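Local coordinates for uncharacterized protein (Clostridium sporogenes, PDB 4Q0Y) that is of unknown function but has a hot dog, thioesterase-like fold, consistent with, though not proof of, thioesterase-like activity, at residues Ile93-Tyr103 / Val114-Lys124. Sequence-based numbering, arbitrary orientation.
Sequences ILVGDSEGKSY and VLDKNNTNILK
T120 OG1 sits where the hairpin meets the helix: S102 OG donates a hydrogen bond to it at 2.6 Å, while G100 O lies 2.8 Å from the same hydroxyl. In this hot dog-like fold, strands 102-106 and 112-115 pair antiparallel, and the second passes through D116 into helix 117-126, which lies over one face of the sheet. S102 and L115 form a hydrogen-bonded pair, S102 N to L115 O (3.1 Å) and L115 N to S102 O (2.8 Å). The hydroxyl of S102 also accepts from G96 N, so one serine links the backbone at G96 to T120 of the helix. D116 caps the helix through OD1, which N119 N meets nearly along the C-O axis.

Deeper in, L123 wedges its CB against V95 CG1 (3.7 Å), with CD1 touching S102 CB and CD2 reaching I93 CD1; I42 of helix 33-44 also touches L123. V95 CG1 gets there by standing anti to its own N (chi1 -179°). On the sheet's other face, Y103 and V114 run side by side, and V114 CG2 makes an off-centre CH-pi contact 4.2 Å from the centroid of the Y103 ring.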
loop_
_atom_site.group_PDB
_atom_site.type_symbol
_atom_site.label_atom_id
_atom_site.label_comp_id
_atom_site.label_asym_id
_atom_site.label_seq_id
_atom_site.Cartn_x
_atom_site.Cartn_y
_atom_site.Cartn_z
ATOM N N ILE B 93 14.767 -6.185 -11.648
ATOM C CA ILE B 93 14.124 -6.884 -10.532
ATOM C C ILE B 93 14.455 -8.366 -10.585
ATOM O O ILE B 93 14.417 -8.958 -11.661
ATOM C CB ILE B 93 12.605 -6.577 -10.459
ATOM C CG1 ILE B 93 12.035 -7.020 -9.122
ATOM C CG2 ILE B 93 11.837 -7.207 -11.617
ATOM C CD1 ILE B 93 10.780 -6.270 -8.729
ATOM N N LEU B 94 14.850 -8.910 -9.423
ATOM C CA LEU B 94 15.203 -10.320 -9.260
ATOM C C LEU B 94 14.319 -10.840 -8.142
ATOM O O LEU B 94 14.467 -10.419 -6.994
ATOM C CB LEU B 94 16.672 -10.433 -8.898
ATOM C CG LEU B 94 17.661 -9.885 -9.913
ATOM C CD1 LEU B 94 19.057 -9.832 -9.290
ATOM C CD2 LEU B 94 17.648 -10.717 -11.183
ATOM N N VAL B 95 13.374 -11.716 -8.478
ATOM C CA VAL B 95 12.310 -12.130 -7.554
ATOM C C VAL B 95 12.471 -13.591 -7.150
ATOM O O VAL B 95 12.388 -14.477 -8.010
ATOM C CB VAL B 95 10.894 -11.942 -8.158
ATOM C CG1 VAL B 95 9.791 -12.354 -7.175
ATOM C CG2 VAL B 95 10.679 -10.510 -8.617
ATOM N N GLY B 96 12.641 -13.837 -5.849
ATOM C CA GLY B 96 12.581 -15.171 -5.303
ATOM C C GLY B 96 13.779 -16.056 -5.534
ATOM O O GLY B 96 13.752 -16.951 -6.394
ATOM N N ASP B 97 14.823 -15.822 -4.742
ATOM C CA ASP B 97 15.974 -16.733 -4.698
ATOM C C ASP B 97 15.670 -17.933 -3.802
ATOM O O ASP B 97 14.553 -18.050 -3.273
ATOM C CB ASP B 97 17.281 -16.000 -4.343
ATOM C CG ASP B 97 17.349 -15.481 -2.900
ATOM O OD1 ASP B 97 16.505 -15.799 -2.028
ATOM O OD2 ASP B 97 18.325 -14.745 -2.643
ATOM N N SER B 98 16.662 -18.798 -3.613
ATOM C CA SER B 98 16.516 -19.989 -2.768
ATOM C C SER B 98 16.233 -19.664 -1.291
ATOM O O SER B 98 15.705 -20.505 -0.594
ATOM C CB SER B 98 17.747 -20.892 -2.887
ATOM O OG SER B 98 18.893 -20.272 -2.325
ATOM N N GLU B 99 16.594 -18.461 -0.824
ATOM C CA GLU B 99 16.240 -17.997 0.527
ATOM C C GLU B 99 14.926 -17.225 0.594
ATOM O O GLU B 99 14.581 -16.736 1.655
ATOM C CB GLU B 99 17.368 -17.140 1.087
ATOM C CG GLU B 99 18.680 -17.907 1.126
ATOM C CD GLU B 99 19.701 -17.258 2.027
ATOM O OE1 GLU B 99 19.791 -16.018 2.009
ATOM O OE2 GLU B 99 20.404 -17.994 2.743
ATOM N N GLY B 100 14.202 -17.115 -0.525
ATOM C CA GLY B 100 12.949 -16.399 -0.570
ATOM C C GLY B 100 13.101 -14.875 -0.630
ATOM O O GLY B 100 12.128 -14.172 -0.397
ATOM N N LYS B 101 14.310 -14.379 -0.923
ATOM C CA LYS B 101 14.592 -12.938 -1.029
ATOM C C LYS B 101 14.437 -12.425 -2.460
ATOM O O LYS B 101 14.484 -13.194 -3.430
ATOM C CB LYS B 101 16.022 -12.618 -0.530
ATOM C CG LYS B 101 16.305 -12.922 0.950
ATOM C CD LYS B 101 15.372 -12.232 1.933
ATOM C CE LYS B 101 15.638 -12.694 3.365
ATOM N NZ LYS B 101 16.993 -12.326 3.851
ATOM N N SER B 102 14.250 -11.121 -2.579
ATOM C CA SER B 102 14.197 -10.446 -3.858
ATOM C C SER B 102 15.045 -9.200 -3.836
ATOM O O SER B 102 15.360 -8.699 -2.758
ATOM C CB SER B 102 12.752 -10.079 -4.232
ATOM O OG SER B 102 11.949 -11.240 -4.315
ATOM N N TYR B 103 15.384 -8.702 -5.023
ATOM C CA TYR B 103 16.202 -7.498 -5.191
ATOM C C TYR B 103 15.586 -6.550 -6.210
ATOM O O TYR B 103 15.093 -6.984 -7.242
ATOM C CB TYR B 103 17.597 -7.845 -5.649
ATOM C CG TYR B 103 18.333 -8.726 -4.664
ATOM C CD1 TYR B 103 18.155 -10.111 -4.669
ATOM C CD2 TYR B 103 19.159 -8.183 -3.710
ATOM C CE1 TYR B 103 18.811 -10.928 -3.743
ATOM C CE2 TYR B 103 19.834 -8.986 -2.783
ATOM C CZ TYR B 103 19.655 -10.352 -2.809
ATOM O OH TYR B 103 20.306 -11.132 -1.874
ATOM N N VAL B 114 17.179 -5.100 -0.915
ATOM C CA VAL B 114 16.835 -6.500 -0.727
ATOM C C VAL B 114 15.484 -6.525 0.004
ATOM O O VAL B 114 15.243 -5.719 0.901
ATOM C CB VAL B 114 17.916 -7.334 0.023
ATOM C CG1 VAL B 114 18.211 -6.813 1.418
ATOM C CG2 VAL B 114 17.517 -8.823 0.091
ATOM N N LEU B 115 14.606 -7.430 -0.414
ATOM C CA LEU B 115 13.256 -7.561 0.124
ATOM C C LEU B 115 13.084 -8.951 0.742
ATOM O O LEU B 115 13.577 -9.937 0.195
ATOM C CB LEU B 115 12.214 -7.292 -0.956
ATOM C CG LEU B 115 12.298 -5.911 -1.630
ATOM C CD1 LEU B 115 13.221 -5.915 -2.858
ATOM C CD2 LEU B 115 10.898 -5.419 -2.019
ATOM N N ASP B 116 12.390 -9.008 1.882
ATOM C CA ASP B 116 12.164 -10.254 2.626
ATOM C C ASP B 116 11.129 -11.184 1.995
ATOM O O ASP B 116 10.523 -10.844 0.972
ATOM C CB ASP B 116 11.822 -9.940 4.098
ATOM C CG ASP B 116 10.411 -9.350 4.293
ATOM O OD1 ASP B 116 9.679 -9.022 3.319
ATOM O OD2 ASP B 116 10.055 -9.201 5.487
ATOM N N LYS B 117 10.905 -12.337 2.635
ATOM C CA LYS B 117 9.949 -13.337 2.116
ATOM C C LYS B 117 8.521 -12.809 1.889
ATOM O O LYS B 117 7.932 -13.131 0.870
ATOM C CB LYS B 117 9.918 -14.576 2.984
ATOM C CG LYS B 117 11.184 -15.383 2.899
ATOM C CD LYS B 117 11.108 -16.611 3.798
ATOM C CE LYS B 117 12.407 -17.378 3.742
ATOM N NZ LYS B 117 12.471 -18.503 4.707
ATOM N N ASN B 118 7.995 -12.016 2.832
ATOM C CA ASN B 118 6.656 -11.373 2.698
ATOM C C ASN B 118 6.513 -10.553 1.403
ATOM O O ASN B 118 5.560 -10.731 0.598
ATOM C CB ASN B 118 6.325 -10.483 3.931
ATOM C CG ASN B 118 5.960 -11.278 5.181
ATOM O OD1 ASN B 118 5.731 -12.491 5.156
ATOM N ND2 ASN B 118 5.877 -10.566 6.301
ATOM N N ASN B 119 7.495 -9.687 1.172
ATOM C CA ASN B 119 7.547 -8.895 -0.053
ATOM C C ASN B 119 7.764 -9.718 -1.316
ATOM O O ASN B 119 7.162 -9.436 -2.363
ATOM C CB ASN B 119 8.595 -7.784 0.067
ATOM C CG ASN B 119 8.070 -6.637 0.895
ATOM O OD1 ASN B 119 7.077 -6.012 0.504
ATOM N ND2 ASN B 119 8.700 -6.362 2.020
ATOM N N THR B 120 8.610 -10.735 -1.229
ATOM C CA THR B 120 8.817 -11.660 -2.347
ATOM C C THR B 120 7.513 -12.341 -2.754
ATOM O O THR B 120 7.253 -12.460 -3.952
ATOM C CB THR B 120 9.903 -12.698 -2.000
ATOM O OG1 THR B 120 11.143 -12.011 -1.920
ATOM C CG2 THR B 120 10.027 -13.806 -3.054
ATOM N N ASN B 121 6.707 -12.748 -1.778
ATOM C CA ASN B 121 5.423 -13.398 -2.047
ATOM C C ASN B 121 4.491 -12.450 -2.833
ATOM O O ASN B 121 3.844 -12.856 -3.813
ATOM C CB ASN B 121 4.796 -13.899 -0.728
ATOM C CG ASN B 121 5.603 -15.032 -0.068
ATOM O OD1 ASN B 121 6.458 -15.679 -0.687
ATOM N ND2 ASN B 121 5.331 -15.266 1.200
ATOM N N ILE B 122 4.495 -11.173 -2.449
ATOM C CA ILE B 122 3.721 -10.134 -3.157
ATOM C C ILE B 122 4.273 -9.944 -4.593
ATOM O O ILE B 122 3.501 -9.871 -5.548
ATOM C CB ILE B 122 3.695 -8.802 -2.371
ATOM C CG1 ILE B 122 2.958 -8.984 -1.039
ATOM C CG2 ILE B 122 3.057 -7.675 -3.191
ATOM C CD1 ILE B 122 3.234 -7.880 -0.042
ATOM N N LEU B 123 5.597 -9.862 -4.735
ATOM C CA LEU B 123 6.226 -9.726 -6.052
ATOM C C LEU B 123 5.921 -10.895 -6.973
ATOM O O LEU B 123 5.670 -10.689 -8.164
ATOM C CB LEU B 123 7.732 -9.521 -5.939
ATOM C CG LEU B 123 8.145 -8.170 -5.346
ATOM C CD1 LEU B 123 9.626 -8.220 -4.994
ATOM C CD2 LEU B 123 7.845 -7.016 -6.282
ATOM N N LYS B 124 5.896 -12.107 -6.404
ATOM C CA LYS B 124 5.464 -13.302 -7.152
ATOM C C LYS B 124 4.030 -13.195 -7.677
ATOM O O LYS B 124 3.767 -13.605 -8.802
ATOM C CB LYS B 124 5.683 -14.586 -6.350
ATOM C CG LYS B 124 7.172 -14.906 -6.216
ATOM C CD LYS B 124 7.520 -15.954 -5.173
ATOM C CE LYS B 124 6.911 -17.306 -5.465
ATOM N NZ LYS B 124 7.392 -18.307 -4.463
HETATM O O HOH W 1 9.562 -16.203 -0.467
#